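Local coordinates for protein PTHB1 (Homo sapiens, PDB 4YD8) that serves as a subunit of the BBSome coat complex, thought to sort specific membrane proteins to the primary cilium, with this chain forming the protein's N-terminal seven-bladed beta-propeller, at residues A32-S37 with Y110-T115; D71-V76 with G122-M127; I245-L250 with G268-F273. All blocks are in the same frame, centred on the assembly; numbering follows the deposited sequence. Where two conformers were deposited one is given.

Contact 1: residues A32-S37 with Y110-T115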
loop_
_atom_site.group_PDB
_atom_site.type_symbol
_atom_site.label_atom_id
_atom_site.label_comp_id
_atom_site.label_asym_id
_atom_site.label_seq_id
_atom_site.Cartn_x
_atom_site.Cartn_y
_atom_site.Cartn_z
ATOM N N ALA A 32 8.199 -3.548 -4.014
ATOM C CA ALA A 32 8.537 -2.823 -5.238
ATOM C C ALA A 32 9.972 -3.049 -5.667
ATOM O O ALA A 32 10.813 -3.459 -4.865
ATOM C CB ALA A 32 8.302 -1.300 -5.035
ATOM N N ASN A 33 10.244 -2.758 -6.933
ATOM C CA ASN A 33 11.592 -2.894 -7.472
ATOM C C ASN A 33 12.381 -1.637 -7.128
ATOM O O ASN A 33 12.754 -0.866 -8.010
ATOM C CB ASN A 33 11.547 -3.123 -8.981
ATOM C CG ASN A 33 12.919 -3.414 -9.566
ATOM O OD1 ASN A 33 13.869 -3.684 -8.833
ATOM N ND2 ASN A 33 13.030 -3.346 -10.885
ATOM N N VAL A 34 12.630 -1.453 -5.832
ATOM C CA VAL A 34 13.081 -0.167 -5.292
ATOM C C VAL A 34 14.530 0.146 -5.688
ATOM O O VAL A 34 14.938 1.315 -5.708
ATOM C CB VAL A 34 12.914 -0.136 -3.732
ATOM C CG1 VAL A 34 13.881 -1.105 -3.054
ATOM C CG2 VAL A 34 13.079 1.293 -3.184
ATOM N N ASP A 35 15.293 -0.882 -6.062
ATOM C CA ASP A 35 16.663 -0.642 -6.528
ATOM C C ASP A 35 16.777 -0.667 -8.046
ATOM O O ASP A 35 17.885 -0.763 -8.582
ATOM C CB ASP A 35 17.634 -1.661 -5.915
ATOM C CG ASP A 35 17.273 -3.108 -6.242
ATOM O OD1 ASP A 35 16.288 -3.343 -6.975
ATOM O OD2 ASP A 35 17.997 -4.020 -5.772
ATOM N N ASN A 36 15.636 -0.579 -8.728
ATOM C CA ASN A 36 15.607 -0.504 -10.181
ATOM C C ASN A 36 16.413 -1.607 -10.848
ATOM O O ASN A 36 17.135 -1.366 -11.801
ATOM C CB ASN A 36 16.102 0.869 -10.618
ATOM C CG ASN A 36 15.173 1.971 -10.104
ATOM O OD1 ASN A 36 14.066 2.120 -10.613
ATOM N ND2 ASN A 36 15.583 2.678 -9.047
ATOM N N SER A 37 16.281 -2.810 -10.316
ATOM C CA SER A 37 17.023 -3.953 -10.856
ATOM C C SER A 37 16.497 -4.370 -12.224
ATOM O O SER A 37 15.305 -4.241 -12.506
ATOM C CB SER A 37 16.945 -5.130 -9.890
ATOM O OG SER A 37 15.606 -5.563 -9.755
ATOM N N TYR A 110 14.354 8.812 -0.956
ATOM C CA TYR A 110 15.665 8.166 -0.999
ATOM C C TYR A 110 15.917 7.452 -2.305
ATOM O O TYR A 110 14.997 6.894 -2.904
ATOM C CB TYR A 110 15.808 7.124 0.109
ATOM C CG TYR A 110 15.784 7.694 1.500
ATOM C CD1 TYR A 110 16.954 8.101 2.119
ATOM C CD2 TYR A 110 14.591 7.813 2.192
ATOM C CE1 TYR A 110 16.945 8.629 3.395
ATOM C CE2 TYR A 110 14.570 8.339 3.471
ATOM C CZ TYR A 110 15.752 8.747 4.058
ATOM O OH TYR A 110 15.745 9.268 5.318
ATOM N N SER A 111 17.182 7.424 -2.698
ATOM C CA SER A 111 17.642 6.573 -3.792
ATOM C C SER A 111 18.294 5.300 -3.244
ATOM O O SER A 111 19.287 5.374 -2.525
ATOM C CB SER A 111 18.640 7.350 -4.664
ATOM O OG SER A 111 19.222 6.517 -5.655
ATOM N N VAL A 112 17.766 4.131 -3.611
ATOM C CA VAL A 112 18.334 2.865 -3.166
ATOM C C VAL A 112 19.111 2.244 -4.309
ATOM O O VAL A 112 18.560 2.045 -5.386
ATOM C CB VAL A 112 17.238 1.881 -2.697
ATOM C CG1 VAL A 112 17.849 0.557 -2.284
ATOM C CG2 VAL A 112 16.433 2.487 -1.544
ATOM N N SER A 113 20.392 1.973 -4.084
ATOM C CA SER A 113 21.243 1.424 -5.131
ATOM C C SER A 113 21.034 -0.073 -5.311
ATOM O O SER A 113 20.472 -0.755 -4.452
ATOM C CB SER A 113 22.714 1.683 -4.814
ATOM O OG SER A 113 23.163 0.786 -3.809
ATOM N N GLY A 114 21.534 -0.598 -6.423
ATOM C CA GLY A 114 21.643 -2.036 -6.560
ATOM C C GLY A 114 22.758 -2.537 -5.656
ATOM O O GLY A 114 23.351 -1.768 -4.887
ATOM N N THR A 115 23.064 -3.824 -5.764
ATOM C CA THR A 115 24.037 -4.469 -4.891
ATOM C C THR A 115 25.432 -3.850 -4.912
ATOM O O THR A 115 26.040 -3.698 -5.974
ATOM C CB THR A 115 24.185 -5.958 -5.264
ATOM O OG1 THR A 115 22.886 -6.539 -5.405
ATOM C CG2 THR A 115 24.982 -6.696 -4.213
HETATM O O HOH W 1 15.923 3.960 -5.765
HETATM O O HOH W 2 19.806 -3.483 -3.900
HETATM O O HOH W 3 18.356 2.248 -8.136
#
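The type I beta turn from N33 to N36, in the loop leaving strand 29-32 of one propeller blade, brings V34 and D35 against V112 and S113, on and just beyond strand 106-112 of the next blade. The apolar part is small. V34 and V112 meet through single methyls, V34 CG2 to V112 CG2 at 3.9 Å, and V87 and L99 add to the surroundings of V34. Beside this pair D35 leans on V112 and S113 with its CA and CB: its CA-H points at V112 O with 153° at the hydrogen, and D35 CB lies 3.3 Å from S113 O. With CG of D35 lodged between its own backbone N and carbonyl carbon (chi1 59°), the carboxylate has its two oxygens in different company. OD1 forms a salt bridge with K43, whereas OD2 takes a proton from a water at 2.7 Å that also donates to S113 O.

Two more waters bridge the segments. One accepts from V112 N at 2.8 Å and sits equally close to V34 O; the other donates to V112 O at 2.8 Å and accepts from N36 ND2 at 3.0 Å. The turn itself is braced from within by N33, whose ND2 donates to S37 O at 2.9 Å, in the carbonyl plane and on a lone pair, while N33 OD1 receives S37 N. Thus between these two segments the N-H and C=O groups are bridged mainly by water, and the direct contacts are the methyl pair and the CH approaches of D35 to V112 O and S113 O, which suggests that the turn owes its shape more to its internal bonds and K43 than to the strand it faces.

Contact 2: residues D71-V76 with G122-M127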
loop_
_atom_site.group_PDB
_atom_site.type_symbol
_atom_site.label_atom_id
_atom_site.label_comp_id
_atom_site.label_asym_id
_atom_site.label_seq_id
_atom_site.Cartn_x
_atom_site.Cartn_y
_atom_site.Cartn_z
ATOM N N ASP A 71 19.334 -12.148 3.494
ATOM C CA ASP A 71 18.024 -11.741 2.996
ATOM C C ASP A 71 17.855 -10.241 3.224
ATOM O O ASP A 71 17.164 -9.553 2.483
ATOM C CB ASP A 71 16.892 -12.496 3.711
ATOM C CG ASP A 71 16.922 -14.013 3.481
ATOM O OD1 ASP A 71 16.751 -14.471 2.331
ATOM O OD2 ASP A 71 17.087 -14.752 4.477
ATOM N N LEU A 72 18.474 -9.751 4.289
ATOM C CA LEU A 72 18.359 -8.340 4.646
ATOM C C LEU A 72 19.352 -7.521 3.827
ATOM O O LEU A 72 20.561 -7.653 3.996
ATOM C CB LEU A 72 18.604 -8.141 6.145
ATOM C CG LEU A 72 18.527 -6.701 6.652
ATOM C CD1 LEU A 72 17.090 -6.210 6.611
ATOM C CD2 LEU A 72 19.097 -6.618 8.061
ATOM N N LEU A 73 18.841 -6.681 2.937
ATOM C CA LEU A 73 19.708 -5.855 2.102
ATOM C C LEU A 73 20.144 -4.600 2.837
ATOM O O LEU A 73 21.250 -4.121 2.654
ATOM C CB LEU A 73 18.999 -5.465 0.812
ATOM C CG LEU A 73 18.547 -6.612 -0.092
ATOM C CD1 LEU A 73 17.936 -6.044 -1.359
ATOM C CD2 LEU A 73 19.700 -7.554 -0.411
ATOM N N LEU A 74 19.253 -4.070 3.665
ATOM C CA LEU A 74 19.518 -2.806 4.312
ATOM C C LEU A 74 18.647 -2.643 5.536
ATOM O O LEU A 74 17.464 -2.979 5.519
ATOM C CB LEU A 74 19.276 -1.649 3.344
ATOM C CG LEU A 74 19.494 -0.228 3.890
ATOM C CD1 LEU A 74 20.317 0.576 2.912
ATOM C CD2 LEU A 74 18.173 0.468 4.135
ATOM N N GLU A 75 19.251 -2.120 6.592
ATOM C CA GLU A 75 18.521 -1.718 7.776
ATOM C C GLU A 75 19.092 -0.383 8.219
ATOM O O GLU A 75 20.298 -0.253 8.364
ATOM C CB GLU A 75 18.655 -2.767 8.887
ATOM C CG GLU A 75 18.008 -2.354 10.201
ATOM C CD GLU A 75 18.186 -3.393 11.290
ATOM O OE1 GLU A 75 17.388 -4.356 11.343
ATOM O OE2 GLU A 75 19.128 -3.242 12.094
ATOM N N VAL A 76 18.234 0.610 8.412
ATOM C CA VAL A 76 18.691 1.905 8.897
ATOM C C VAL A 76 17.733 2.442 9.961
ATOM O O VAL A 76 16.507 2.330 9.844
ATOM C CB VAL A 76 18.839 2.937 7.740
ATOM C CG1 VAL A 76 17.566 3.034 6.935
ATOM C CG2 VAL A 76 19.227 4.308 8.285
ATOM N N GLY A 122 26.943 -6.323 7.045
ATOM C CA GLY A 122 26.227 -5.059 6.985
ATOM C C GLY A 122 25.273 -4.929 5.812
ATOM O O GLY A 122 24.774 -5.918 5.277
ATOM N N ASN A 123 25.018 -3.689 5.414
ATOM C CA ASN A 123 24.128 -3.400 4.301
ATOM C C ASN A 123 24.740 -3.820 2.970
ATOM O O ASN A 123 25.949 -3.755 2.794
ATOM C CB ASN A 123 23.791 -1.908 4.274
ATOM C CG ASN A 123 23.071 -1.447 5.530
ATOM O OD1 ASN A 123 22.326 -2.208 6.164
ATOM N ND2 ASN A 123 23.280 -0.182 5.893
ATOM N N GLN A 124 23.900 -4.252 2.036
ATOM C CA GLN A 124 24.370 -4.714 0.737
ATOM C C GLN A 124 24.102 -3.693 -0.364
ATOM O O GLN A 124 24.401 -3.925 -1.536
ATOM C CB GLN A 124 23.708 -6.049 0.388
ATOM C CG GLN A 124 23.815 -7.076 1.489
ATOM C CD GLN A 124 23.199 -8.398 1.096
ATOM O OE1 GLN A 124 23.524 -8.963 0.054
ATOM N NE2 GLN A 124 22.288 -8.887 1.920
ATOM N N CYS A 125 23.531 -2.564 0.023
ATOM C CA CYS A 125 23.249 -1.486 -0.902
ATOM C C CYS A 125 23.355 -0.184 -0.134
ATOM O O CYS A 125 23.529 -0.191 1.083
ATOM C CB CYS A 125 21.857 -1.633 -1.514
ATOM S SG CYS A 125 20.496 -1.617 -0.285
ATOM N N GLN A 126 23.255 0.937 -0.833
ATOM C CA GLN A 126 23.204 2.217 -0.131
ATOM C C GLN A 126 21.819 2.817 -0.301
ATOM O O GLN A 126 21.088 2.473 -1.230
ATOM C CB GLN A 126 24.279 3.177 -0.641
ATOM C CG GLN A 126 24.081 3.591 -2.076
ATOM C CD GLN A 126 25.176 4.505 -2.582
ATOM O OE1 GLN A 126 26.304 4.473 -2.085
ATOM N NE2 GLN A 126 24.848 5.328 -3.581
HETATM N N MSE A 127 21.451 3.688 0.632
HETATM C CA MSE A 127 20.216 4.439 0.554
HETATM C C MSE A 127 20.554 5.890 0.812
HETATM O O MSE A 127 20.938 6.234 1.920
HETATM C CB MSE A 127 19.208 3.932 1.580
HETATM C CG MSE A 127 17.852 4.575 1.454
HETATM SE SE MSE A 127 16.535 3.673 2.568
HETATM C CE MSE A 127 16.510 4.945 4.047
HETATM O O HOH W 4 22.554 -7.456 5.530
#
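The side-chain amides of N123 and Q124 lie flat against strand 72-77. L74 CG stands almost straight above one face of the N123 amide, 4.1 Å from N123 CG, and E75 N comes in on this same side, donating to N123 OD1 at 3.1 Å from 45° out of the carbonyl plane. Over one face of the Q124 amide sits L73 CD2, 3.7 Å from Q124 NE2. Tilted somewhat from the amide plane, NE2 donates to L72 O at 3.0 Å, approaching from above the plane of that carbonyl, and also to E70 O. Beyond CG the glutamine chain is extended (chi2 -178°), which carries its amide back along the strand to both carbonyls. A leucine here would probably leave E70 O and L72 O without their side-chain donor and the L73 methyl without a flat surface to rest on.

Between the two amides the backbones join directly: Q124 N gives L73 O a short, nearly straight bond of 2.7 Å. Farther on the contact turns apolar. C125 SG packs on L74 CB at 3.8 Å, and L74 CD1 reaches M127 CB, the two side chains crossing at about a right angle. M127, present as selenomethionine, bends so that its CE lies 3.6 Å from V76 CG1. L53, Y110 and V112 also border M127, linking this patch to both blades.

Opposite I55 the outermost strand of the blade fits in two residues, L73 and L74, a classic beta bulge, and it is this bulged edge that the loop entering the neighbouring blade's outermost strand grips.

Contact 3: residues I245-L250 with G268-F273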
loop_
_atom_site.group_PDB
_atom_site.type_symbol
_atom_site.label_atom_id
_atom_site.label_comp_id
_atom_site.label_asym_id
_atom_site.label_seq_id
_atom_site.Cartn_x
_atom_site.Cartn_y
_atom_site.Cartn_z
ATOM N N ILE A 245 -21.649 4.961 2.528
ATOM C CA ILE A 245 -21.532 3.509 2.636
ATOM C C ILE A 245 -21.989 2.969 3.992
ATOM O O ILE A 245 -21.928 1.761 4.240
ATOM C CB ILE A 245 -20.091 3.047 2.385
ATOM C CG1 ILE A 245 -19.123 3.766 3.327
ATOM C CG2 ILE A 245 -19.702 3.330 0.943
ATOM C CD1 ILE A 245 -17.735 3.157 3.338
ATOM N N GLY A 246 -22.403 3.869 4.878
ATOM C CA GLY A 246 -23.042 3.485 6.126
ATOM C C GLY A 246 -22.171 2.804 7.165
ATOM O O GLY A 246 -22.690 2.204 8.107
ATOM N N GLU A 247 -20.858 2.915 7.014
ATOM C CA GLU A 247 -19.916 2.314 7.956
ATOM C C GLU A 247 -18.568 2.980 7.805
ATOM O O GLU A 247 -18.323 3.648 6.803
ATOM C CB GLU A 247 -19.782 0.799 7.707
ATOM C CG GLU A 247 -19.156 0.477 6.363
ATOM C CD GLU A 247 -19.316 -0.991 5.999
ATOM O OE1 GLU A 247 -20.459 -1.419 5.701
ATOM O OE2 GLU A 247 -18.303 -1.722 6.043
ATOM N N GLN A 248 -17.683 2.782 8.777
ATOM C CA GLN A 248 -16.329 3.323 8.681
ATOM C C GLN A 248 -15.497 2.499 7.699
ATOM O O GLN A 248 -15.641 1.274 7.621
ATOM C CB GLN A 248 -15.649 3.358 10.055
ATOM C CG GLN A 248 -16.373 4.212 11.093
ATOM C CD GLN A 248 -16.415 5.697 10.734
ATOM O OE1 GLN A 248 -15.457 6.255 10.186
ATOM N NE2 GLN A 248 -17.523 6.349 11.066
ATOM N N ALA A 249 -14.641 3.176 6.940
ATOM C CA ALA A 249 -13.726 2.489 6.020
ATOM C C ALA A 249 -12.370 2.206 6.654
ATOM O O ALA A 249 -11.822 3.042 7.373
ATOM C CB ALA A 249 -13.538 3.311 4.756
ATOM N N LEU A 250 -11.833 1.023 6.371
ATOM C CA LEU A 250 -10.480 0.662 6.791
ATOM C C LEU A 250 -9.430 1.064 5.753
ATOM O O LEU A 250 -8.319 1.475 6.098
ATOM C CB LEU A 250 -10.390 -0.847 7.049
ATOM C CG LEU A 250 -11.185 -1.408 8.230
ATOM C CD1 LEU A 250 -11.041 -2.923 8.302
ATOM C CD2 LEU A 250 -10.725 -0.769 9.531
ATOM N N GLY A 268 -14.642 -1.799 4.123
ATOM C CA GLY A 268 -15.355 -1.273 5.274
ATOM C C GLY A 268 -15.228 -2.218 6.453
ATOM O O GLY A 268 -14.697 -3.320 6.321
ATOM N N GLU A 269 -15.709 -1.797 7.614
ATOM C CA GLU A 269 -15.699 -2.647 8.796
ATOM C C GLU A 269 -16.649 -3.830 8.642
ATOM O O GLU A 269 -16.466 -4.867 9.276
ATOM C CB GLU A 269 -16.077 -1.839 10.048
ATOM C CG GLU A 269 -15.047 -0.795 10.453
ATOM C CD GLU A 269 -15.416 -0.073 11.740
ATOM O OE1 GLU A 269 -16.609 -0.069 12.109
ATOM O OE2 GLU A 269 -14.510 0.487 12.388
ATOM N N ARG A 270 -17.671 -3.669 7.804
ATOM C CA ARG A 270 -18.715 -4.698 7.672
ATOM C C ARG A 270 -18.905 -5.210 6.244
ATOM O O ARG A 270 -19.459 -6.294 6.022
ATOM C CB ARG A 270 -20.063 -4.161 8.172
ATOM C CG ARG A 270 -20.083 -3.703 9.622
ATOM C CD ARG A 270 -21.518 -3.401 10.070
ATOM N NE ARG A 270 -21.910 -2.002 9.883
ATOM C CZ ARG A 270 -21.474 -0.990 10.634
ATOM N NH1 ARG A 270 -20.615 -1.213 11.623
ATOM N NH2 ARG A 270 -21.894 0.249 10.399
ATOM N N ASN A 271 -18.486 -4.402 5.279
ATOM C CA ASN A 271 -18.716 -4.709 3.878
ATOM C C ASN A 271 -17.501 -4.390 3.040
ATOM O O ASN A 271 -16.646 -3.591 3.417
ATOM C CB ASN A 271 -19.929 -3.934 3.336
ATOM C CG ASN A 271 -21.235 -4.359 3.976
ATOM O OD1 ASN A 271 -21.933 -5.234 3.467
ATOM N ND2 ASN A 271 -21.585 -3.722 5.091
ATOM N N PHE A 272 -17.449 -5.018 1.884
ATOM C CA PHE A 272 -16.420 -4.768 0.908
ATOM C C PHE A 272 -17.136 -4.226 -0.335
ATOM O O PHE A 272 -18.147 -4.794 -0.776
ATOM C CB PHE A 272 -15.650 -6.092 0.710
ATOM C CG PHE A 272 -14.988 -6.272 -0.611
ATOM C CD1 PHE A 272 -13.974 -5.431 -1.018
ATOM C CD2 PHE A 272 -15.285 -7.382 -1.386
ATOM C CE1 PHE A 272 -13.323 -5.646 -2.227
ATOM C CE2 PHE A 272 -14.640 -7.609 -2.580
ATOM C CZ PHE A 272 -13.657 -6.740 -3.007
ATOM N N PHE A 273 -16.646 -3.110 -0.864
ATOM C CA PHE A 273 -17.283 -2.432 -1.992
ATOM C C PHE A 273 -16.373 -2.337 -3.215
ATOM O O PHE A 273 -15.178 -2.063 -3.097
ATOM C CB PHE A 273 -17.689 -0.994 -1.617
ATOM C CG PHE A 273 -18.593 -0.886 -0.419
ATOM C CD1 PHE A 273 -18.079 -0.931 0.871
ATOM C CD2 PHE A 273 -19.963 -0.665 -0.583
ATOM C CE1 PHE A 273 -18.932 -0.795 2.000
ATOM C CE2 PHE A 273 -20.810 -0.512 0.524
ATOM C CZ PHE A 273 -20.298 -0.597 1.811
#
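E247 reaches across to the turn at E269 and R270, and its buried carboxylate is the tightly held part of the contact. OE2 accepts two backbone protons: N271 N, at 2.8 Å, meets the syn lone pair of OE2, while R270 N, at 2.7 Å, arrives from above the carboxylate plane. OE1 takes N271 ND2 at 2.6 Å, also on the syn side, with the carboxylate and amide planes 55° apart. The E247 chain, extended beyond CG after a chi1 of 66°, passes so close to G268 that a CB there would collide with OE2. Three donors on one carboxylate would probably favour its charged form, with a lesser contribution from R270, which makes no salt bridge to it. Next to it, I245 CG2 lies over a face of the F273 ring, 4.1 Å from its centroid, and E247 OE1 stands near the ring's edge.

The turn closes a beta hairpin of strands 263-268 and 271-275, with G268 N bonded to N271 O, and the segment gripping it links strand 241-244 of one propeller blade to strand 249-255 of the next. A249 and G268 form an antiparallel, non-hydrogen-bonded pair where that next blade begins.

Toward solvent the packing slackens. E269 N still donates to Q248 O at 3.1 Å, nearly along the C=O axis, but the Q248 amide turns away to S202. E247 CB lies over one face of the R270 guanidinium, toward its rim, and R270 NH2 makes just a weak, bent bond to G246 O at 3.1 Å.

Contacts 1 and 2 join the same two neighbouring blades and interlock along the chain, their segments alternating. Their centres are 11 Å apart and they touch: S113 N is 3.0 Å from Q126 O, a probable hydrogen bond, and Y110 CB packs 3.5 Å from M127 CG. Residues 110-115 and 122-127, at the two ends of the loop between strands 106-112 and 127-134, each meet a different part of the preceding blade. Contact 3 belongs to another blade junction on the opposite side of the propeller, its centre about 36 Å from that of contact 1 and about 39 Å from that of contact 2. All three lie away from G145, the position critical for protein stability.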